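Local structure of hydrolase (Thermococcus thioreducens, 6IAH) at residues E42-F53 with E73-T84. The protein is a magnesium-binding phosphatase of the haloacid dehalogenase superfamily with diverse substrate specificity, and probably acts on phosphoglycolate among other phosphate esters. Sequence-based numbering, arbitrary orientation. Where two conformers were deposited one is given.
Sequences EWVRELRRKGSF and EELVEEFPEGGT
Lys-50 reaches across to the end of helix 72-78, where its NZ bonds one carbonyl within the helix and one just past it. NZ donates to Phe-79 O at 2.7 Å and to Val-76 O at 2.8 Å, both in the carbonyl plane. The contact lies in what is probably the helical cap of this HAD-fold phosphatase, away from the parallel sheet. The positive charge probably suits the negative end of the helix dipole. CG lies between the backbone N and the carbonyl carbon (chi1 80°), and a bend at chi3 brings NZ within reach of both carbonyl oxygens. A water accepts from NZ and donates to Glu-46 OE2. Arg-49 holds that carboxylate side-on, with NE to OE1 and NH2 to OE2.

Helices 41-50 and 72-78 run nearly parallel, with an angle of 18° between the short segments. The two segments stay joined where the helices end. Gly-82 N donates to Lys-50 O, and Ser-52 N to Gly-83 O, both at 2.8 Å. Gly-82 and Gly-83 close a type II turn that begins at Pro-80.

At the other end, Trp-43 NE1 gives a nearly straight bond (176°) to Glu-73 OE1, 3.2 Å away in the indole plane. The carboxylate stands at about a right angle to the ring. Val-76 packs against Trp-43 and Glu-46: CG1 touches Glu-46 CG, and CG2 lies near Trp-43 CB.

Phe-79 is packed on several sides. In the conformer described, Leu-47 CD1 sits over one face in a CH-pi contact. Pro-80 CD lies over the opposite face, toward the rim. Trp-87 of helix 85-92 meets the ring edge-to-face. The Phe-53 ring is nearly parallel but slid aside, with CZ 3.3 Å from Phe-79 CZ.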
ATOM      1  N   GLU A  42      -3.860   3.643  16.293  1.00 34.78           N
ATOM      2  CA  GLU A  42      -4.687   2.476  16.167  1.00 34.94           C
ATOM      3  C   GLU A  42      -5.977   2.739  15.384  1.00 32.93           C
ATOM      4  O   GLU A  42      -6.465   1.810  14.763  1.00 30.19           O
ATOM      5  CB  GLU A  42      -5.014   1.793  17.501  1.00 39.21           C
ATOM      6  CG  GLU A  42      -5.914   2.571  18.460  1.00 47.02           C
ATOM      7  CD  GLU A  42      -5.161   3.324  19.567  1.00 52.59           C
ATOM      8  OE1 GLU A  42      -3.962   3.700  19.361  1.00 47.41           O
ATOM      9  OE2 GLU A  42      -5.804   3.575  20.625  1.00 55.85           O
ATOM     10  N   TRP A  43      -6.502   3.985  15.419  1.00 30.90           N
ATOM     11  CA  TRP A  43      -7.730   4.330  14.683  1.00 32.21           C
ATOM     12  C   TRP A  43      -7.506   4.225  13.188  1.00 29.31           C
ATOM     13  O   TRP A  43      -8.352   3.689  12.506  1.00 29.31           O
ATOM     14  CB  TRP A  43      -8.248   5.737  14.986  1.00 31.30           C
ATOM     15  CG  TRP A  43      -8.583   5.979  16.395  1.00 31.84           C
ATOM     16  CD1 TRP A  43      -8.849   5.041  17.369  1.00 38.74           C
ATOM     17  CD2 TRP A  43      -8.797   7.242  16.997  1.00 31.34           C
ATOM     18  NE1 TRP A  43      -9.178   5.666  18.552  1.00 34.97           N
ATOM     19  CE2 TRP A  43      -9.156   7.011  18.353  1.00 31.69           C
ATOM     20  CE3 TRP A  43      -8.726   8.557  16.525  1.00 30.53           C
ATOM     21  CZ2 TRP A  43      -9.422   8.050  19.239  1.00 33.76           C
ATOM     22  CZ3 TRP A  43      -8.992   9.604  17.399  1.00 33.12           C
ATOM     23  CH2 TRP A  43      -9.328   9.342  18.756  1.00 33.22           C
ATOM     24  N   VAL A  44      -6.360   4.718  12.729  1.00 28.47           N
ATOM     25  CA  VAL A  44      -5.988   4.644  11.316  1.00 27.97           C
ATOM     26  C   VAL A  44      -5.885   3.176  10.860  1.00 31.10           C
ATOM     27  O   VAL A  44      -6.408   2.764   9.816  1.00 27.77           O
ATOM     28  CB  VAL A  44      -4.640   5.351  11.045  1.00 29.60           C
ATOM     29  CG1 VAL A  44      -4.245   5.208   9.565  1.00 29.18           C
ATOM     30  CG2 VAL A  44      -4.689   6.842  11.397  1.00 30.84           C
ATOM     31  N   ARG A  45      -5.105   2.417  11.614  1.00 30.84           N
ATOM     32  CA  ARG A  45      -4.885   0.999  11.329  1.00 32.63           C
ATOM     33  C   ARG A  45      -6.149   0.200  11.332  1.00 30.49           C
ATOM     34  O   ARG A  45      -6.415  -0.558  10.407  1.00 31.28           O
ATOM     35  CB  ARG A  45      -3.880   0.409  12.363  1.00 33.65           C
ATOM     36  CG  ARG A  45      -2.488   0.947  12.161  1.00 32.32           C
ATOM     37  CD  ARG A  45      -1.467   0.219  13.005  1.00 34.56           C
ATOM     38  NE  ARG A  45      -1.834   0.170  14.433  1.00 35.72           N
ATOM     39  CZ  ARG A  45      -1.273   0.878  15.427  1.00 37.68           C
ATOM     40  NH1 ARG A  45      -0.272   1.735  15.242  1.00 39.53           N
ATOM     41  NH2 ARG A  45      -1.714   0.711  16.654  1.00 40.54           N
ATOM     42  N   GLU A  46      -6.912   0.322  12.403  1.00 29.49           N
ATOM     43  CA  GLU A  46      -8.114  -0.484  12.572  1.00 31.23           C
ATOM     44  C   GLU A  46      -9.194  -0.157  11.561  1.00 30.50           C
ATOM     45  O   GLU A  46      -9.867  -1.043  11.084  1.00 29.20           O
ATOM     46  CB  GLU A  46      -8.651  -0.288  13.989  1.00 33.77           C
ATOM     47  CG  GLU A  46      -9.898  -1.056  14.367  1.00 37.91           C
ATOM     48  CD  GLU A  46      -9.763  -2.565  14.201  1.00 42.96           C
ATOM     49  OE1 GLU A  46      -8.639  -3.119  14.114  1.00 40.87           O
ATOM     50  OE2 GLU A  46     -10.826  -3.188  14.119  1.00 42.14           O
ATOM     51  N   LEU A  47      -9.344   1.123  11.239  0.50 29.56           N
ATOM     52  CA  LEU A  47     -10.392   1.564  10.345  0.50 27.89           C
ATOM     53  C   LEU A  47     -10.074   1.077   8.938  0.50 28.17           C
ATOM     54  O   LEU A  47     -10.955   0.587   8.241  0.50 29.87           O
ATOM     55  CB  LEU A  47     -10.537   3.091  10.432  0.50 28.82           C
ATOM     56  CG  LEU A  47     -11.654   3.726   9.607  0.50 27.70           C
ATOM     57  CD1 LEU A  47     -12.970   3.087   9.995  0.50 27.32           C
ATOM     58  CD2 LEU A  47     -11.747   5.236   9.800  0.50 27.13           C
ATOM     59  N   ARG A  48      -8.807   1.156   8.539  1.00 28.36           N
ATOM     60  CA  ARG A  48      -8.382   0.665   7.247  1.00 30.93           C
ATOM     61  C   ARG A  48      -8.509  -0.867   7.174  1.00 32.15           C
ATOM     62  O   ARG A  48      -8.977  -1.395   6.182  1.00 31.65           O
ATOM     63  CB  ARG A  48      -6.936   1.093   6.935  1.00 31.97           C
ATOM     64  CG  ARG A  48      -6.595   0.945   5.471  1.00 35.22           C
ATOM     65  CD  ARG A  48      -5.097   0.978   5.198  1.00 33.83           C
ATOM     66  NE  ARG A  48      -4.538   2.309   5.306  1.00 33.33           N
ATOM     67  CZ  ARG A  48      -3.691   2.725   6.263  1.00 35.36           C
ATOM     68  NH1 ARG A  48      -3.342   1.937   7.224  1.00 32.21           N
ATOM     69  NH2 ARG A  48      -3.175   3.956   6.246  1.00 40.31           N
ATOM     70  N   ARG A  49      -8.134  -1.544   8.243  1.00 30.95           N
ATOM     71  CA  ARG A  49      -8.176  -2.998   8.291  1.00 33.90           C
ATOM     72  C   ARG A  49      -9.590  -3.543   8.171  1.00 32.33           C
ATOM     73  O   ARG A  49      -9.855  -4.386   7.328  1.00 33.15           O
ATOM     74  CB  ARG A  49      -7.560  -3.505   9.607  1.00 40.06           C
ATOM     75  CG  ARG A  49      -7.445  -5.040   9.730  1.00 41.39           C
ATOM     76  CD  ARG A  49      -7.326  -5.476  11.187  1.00 45.49           C
ATOM     77  NE  ARG A  49      -8.531  -5.209  11.994  1.00 43.65           N
ATOM     78  CZ  ARG A  49      -9.696  -5.850  11.890  1.00 46.73           C
ATOM     79  NH1 ARG A  49      -9.855  -6.829  11.011  1.00 53.19           N
ATOM     80  NH2 ARG A  49     -10.732  -5.510  12.663  1.00 44.56           N
ATOM     81  N   LYS A  50     -10.491  -3.080   9.009  1.00 31.94           N
ATOM     82  CA  LYS A  50     -11.851  -3.599   9.000  1.00 31.54           C
ATOM     83  C   LYS A  50     -12.667  -3.067   7.821  1.00 32.30           C
ATOM     84  O   LYS A  50     -13.564  -3.767   7.377  1.00 30.81           O
ATOM     85  CB  LYS A  50     -12.581  -3.315  10.317  1.00 35.93           C
ATOM     86  CG  LYS A  50     -13.127  -1.884  10.435  1.00 40.93           C
ATOM     87  CD  LYS A  50     -13.587  -1.468  11.841  1.00 39.82           C
ATOM     88  CE  LYS A  50     -14.559  -2.430  12.442  1.00 36.52           C
ATOM     89  NZ  LYS A  50     -15.250  -1.884  13.638  1.00 35.20           N
ATOM     90  N   GLY A  51     -12.373  -1.843   7.346  1.00 28.96           N
ATOM     91  CA  GLY A  51     -13.120  -1.199   6.260  1.00 27.71           C
ATOM     92  C   GLY A  51     -12.752  -1.765   4.899  1.00 28.39           C
ATOM     93  O   GLY A  51     -11.880  -2.628   4.786  1.00 31.85           O
ATOM     94  N   SER A  52     -13.502  -1.344   3.904  1.00 28.53           N
ATOM     95  CA  SER A  52     -13.228  -1.491   2.460  1.00 29.19           C
ATOM     96  C   SER A  52     -13.206  -0.113   1.853  1.00 30.57           C
ATOM     97  O   SER A  52     -13.868   0.181   0.848  1.00 31.28           O
ATOM     98  CB  SER A  52     -14.314  -2.309   1.744  1.00 31.93           C
ATOM     99  OG  SER A  52     -14.330  -3.621   2.264  1.00 33.24           O
ATOM    100  N   PHE A  53     -12.405   0.755   2.454  1.00 31.08           N
ATOM    101  CA  PHE A  53     -12.288   2.101   1.966  1.00 28.78           C
ATOM    102  C   PHE A  53     -11.539   2.089   0.681  1.00 28.71           C
ATOM    103  O   PHE A  53     -10.600   1.317   0.523  1.00 31.69           O
ATOM    104  CB  PHE A  53     -11.541   3.002   2.949  1.00 27.59           C
ATOM    105  CG  PHE A  53     -12.333   3.310   4.171  1.00 26.76           C
ATOM    106  CD1 PHE A  53     -13.230   4.351   4.165  1.00 25.76           C
ATOM    107  CD2 PHE A  53     -12.181   2.561   5.317  1.00 25.12           C
ATOM    108  CE1 PHE A  53     -13.985   4.675   5.267  1.00 27.28           C
ATOM    109  CE2 PHE A  53     -12.910   2.872   6.449  1.00 26.86           C
ATOM    110  CZ  PHE A  53     -13.811   3.933   6.456  1.00 26.76           C
ATOM    111  N   GLU A  73     -13.167   6.860  19.009  1.00 30.35           N
ATOM    112  CA  GLU A  73     -12.944   5.513  19.520  1.00 33.30           C
ATOM    113  C   GLU A  73     -14.138   4.597  19.403  1.00 30.97           C
ATOM    114  O   GLU A  73     -13.998   3.482  18.869  1.00 33.57           O
ATOM    115  CB  GLU A  73     -12.426   5.554  20.954  1.00 36.23           C
ATOM    116  CG  GLU A  73     -12.092   4.176  21.462  1.00 45.45           C
ATOM    117  CD  GLU A  73     -10.746   4.206  22.104  1.00 55.32           C
ATOM    118  OE1 GLU A  73      -9.746   4.309  21.338  1.00 50.51           O
ATOM    119  OE2 GLU A  73     -10.722   4.231  23.359  1.00 59.38           O
ATOM    120  N   GLU A  74     -15.289   5.054  19.901  1.00 31.29           N
ATOM    121  CA  GLU A  74     -16.544   4.343  19.785  1.00 32.71           C
ATOM    122  C   GLU A  74     -16.918   4.121  18.310  1.00 30.34           C
ATOM    123  O   GLU A  74     -17.419   3.060  17.991  1.00 28.59           O
ATOM    124  CB  GLU A  74     -17.697   5.133  20.392  1.00 39.20           C
ATOM    125  CG  GLU A  74     -17.823   5.213  21.905  1.00 46.25           C
ATOM    126  CD  GLU A  74     -19.047   6.066  22.282  1.00 56.50           C
ATOM    127  OE1 GLU A  74     -20.058   6.079  21.517  1.00 60.31           O
ATOM    128  OE2 GLU A  74     -19.028   6.749  23.320  1.00 64.27           O
ATOM    129  N   LEU A  75     -16.695   5.127  17.446  1.00 27.11           N
ATOM    130  CA  LEU A  75     -17.131   5.037  16.047  1.00 27.69           C
ATOM    131  C   LEU A  75     -16.275   4.057  15.241  1.00 27.99           C
ATOM    132  O   LEU A  75     -16.791   3.357  14.375  1.00 27.19           O
ATOM    133  CB  LEU A  75     -17.177   6.413  15.381  1.00 25.85           C
ATOM    134  CG  LEU A  75     -18.330   7.280  15.830  1.00 28.81           C
ATOM    135  CD1 LEU A  75     -18.120   8.736  15.497  1.00 26.56           C
ATOM    136  CD2 LEU A  75     -19.648   6.769  15.261  1.00 30.92           C
ATOM    137  N   VAL A  76     -14.985   3.989  15.554  1.00 30.88           N
ATOM    138  CA  VAL A  76     -14.118   2.984  14.961  1.00 34.30           C
ATOM    139  C   VAL A  76     -14.661   1.587  15.311  1.00 35.33           C
ATOM    140  O   VAL A  76     -14.681   0.720  14.462  1.00 32.43           O
ATOM    141  CB  VAL A  76     -12.646   3.146  15.363  1.00 34.25           C
ATOM    142  CG1 VAL A  76     -11.765   1.921  14.920  1.00 35.16           C
ATOM    143  CG2 VAL A  76     -12.097   4.457  14.800  1.00 32.48           C
ATOM    144  N   GLU A  77     -15.131   1.407  16.539  1.00 36.81           N
ATOM    145  CA  GLU A  77     -15.647   0.110  16.988  1.00 37.78           C
ATOM    146  C   GLU A  77     -16.984  -0.174  16.339  1.00 37.04           C
ATOM    147  O   GLU A  77     -17.288  -1.330  15.987  1.00 36.51           O
ATOM    148  CB  GLU A  77     -15.722   0.089  18.537  1.00 42.05           C
ATOM    149  CG  GLU A  77     -16.276  -1.143  19.247  1.00 45.30           C
ATOM    150  CD  GLU A  77     -15.730  -2.512  18.785  1.00 47.86           C
ATOM    151  OE1 GLU A  77     -14.481  -2.700  18.589  1.00 48.53           O
ATOM    152  OE2 GLU A  77     -16.612  -3.411  18.610  1.00 44.48           O
ATOM    153  N   GLU A  78     -17.802   0.851  16.175  1.00 31.35           N
ATOM    154  CA  GLU A  78     -19.142   0.660  15.645  1.00 30.35           C
ATOM    155  C   GLU A  78     -19.041   0.405  14.129  1.00 30.94           C
ATOM    156  O   GLU A  78     -19.887  -0.257  13.573  1.00 32.11           O
ATOM    157  CB  GLU A  78     -20.010   1.904  15.898  1.00 31.22           C
ATOM    158  CG  GLU A  78     -21.324   1.914  15.116  1.00 35.83           C
ATOM    159  CD  GLU A  78     -22.291   3.058  15.450  1.00 37.95           C
ATOM    160  OE1 GLU A  78     -21.855   4.019  16.117  1.00 38.17           O
ATOM    161  OE2 GLU A  78     -23.493   2.978  15.032  1.00 35.44           O
ATOM    162  N   PHE A  79     -18.029   0.961  13.459  1.00 29.97           N
ATOM    163  CA  PHE A  79     -18.003   0.973  11.964  1.00 29.84           C
ATOM    164  C   PHE A  79     -18.025  -0.477  11.425  1.00 29.10           C
ATOM    165  O   PHE A  79     -17.299  -1.290  11.905  1.00 30.80           O
ATOM    166  CB  PHE A  79     -16.760   1.751  11.474  1.00 30.80           C
ATOM    167  CG  PHE A  79     -16.636   1.858   9.979  1.00 30.02           C
ATOM    168  CD1 PHE A  79     -17.226   2.906   9.299  1.00 29.53           C
ATOM    169  CD2 PHE A  79     -15.903   0.919   9.256  1.00 27.34           C
ATOM    170  CE1 PHE A  79     -17.126   2.991   7.926  1.00 27.13           C
ATOM    171  CE2 PHE A  79     -15.791   1.030   7.887  1.00 27.81           C
ATOM    172  CZ  PHE A  79     -16.405   2.069   7.237  1.00 28.24           C
ATOM    173  N   PRO A  80     -18.885  -0.784  10.445  1.00 29.26           N
ATOM    174  CA  PRO A  80     -19.031  -2.188  10.013  1.00 30.12           C
ATOM    175  C   PRO A  80     -17.851  -2.684   9.215  1.00 28.64           C
ATOM    176  O   PRO A  80     -17.302  -1.964   8.371  1.00 29.37           O
ATOM    177  CB  PRO A  80     -20.305  -2.170   9.121  1.00 29.07           C
ATOM    178  CG  PRO A  80     -20.439  -0.765   8.684  1.00 31.43           C
ATOM    179  CD  PRO A  80     -19.919   0.064   9.853  1.00 29.23           C
ATOM    180  N   GLU A  81     -17.477  -3.929   9.473  1.00 27.26           N
ATOM    181  CA  GLU A  81     -16.552  -4.631   8.664  1.00 28.90           C
ATOM    182  C   GLU A  81     -16.991  -4.524   7.222  1.00 27.33           C
ATOM    183  O   GLU A  81     -18.151  -4.702   6.952  1.00 27.14           O
ATOM    184  CB  GLU A  81     -16.578  -6.114   9.064  1.00 37.94           C
ATOM    185  CG  GLU A  81     -15.571  -6.984   8.358  1.00 41.49           C
ATOM    186  CD  GLU A  81     -15.845  -8.464   8.595  1.00 48.97           C
ATOM    187  OE1 GLU A  81     -16.537  -8.815   9.594  1.00 46.79           O
ATOM    188  OE2 GLU A  81     -15.387  -9.257   7.750  1.00 45.25           O
ATOM    189  N   GLY A  82     -16.090  -4.212   6.322  1.00 29.56           N
ATOM    190  CA  GLY A  82     -16.465  -4.050   4.904  1.00 28.70           C
ATOM    191  C   GLY A  82     -17.190  -2.731   4.556  1.00 30.70           C
ATOM    192  O   GLY A  82     -17.557  -2.527   3.403  1.00 28.19           O
ATOM    193  N   GLY A  83     -17.375  -1.833   5.540  1.00 26.92           N
ATOM    194  CA  GLY A  83     -17.928  -0.500   5.288  1.00 29.52           C
ATOM    195  C   GLY A  83     -17.053   0.398   4.403  1.00 29.44           C
ATOM    196  O   GLY A  83     -15.852   0.160   4.198  1.00 26.03           O
ATOM    197  N   THR A  84     -17.684   1.415   3.845  1.00 26.51           N
ATOM    198  CA  THR A  84     -17.029   2.364   2.986  1.00 26.63           C
ATOM    199  C   THR A  84     -17.376   3.742   3.539  1.00 26.83           C
ATOM    200  O   THR A  84     -18.077   3.869   4.557  1.00 25.97           O
ATOM    201  CB  THR A  84     -17.567   2.264   1.525  1.00 27.68           C
ATOM    202  OG1 THR A  84     -18.906   2.790   1.485  1.00 27.39           O
ATOM    203  CG2 THR A  84     -17.511   0.800   1.043  1.00 28.64           C
TER
HETATM  204  O   HOH W   1     -13.116  -2.517  15.576  1.00 36.50           O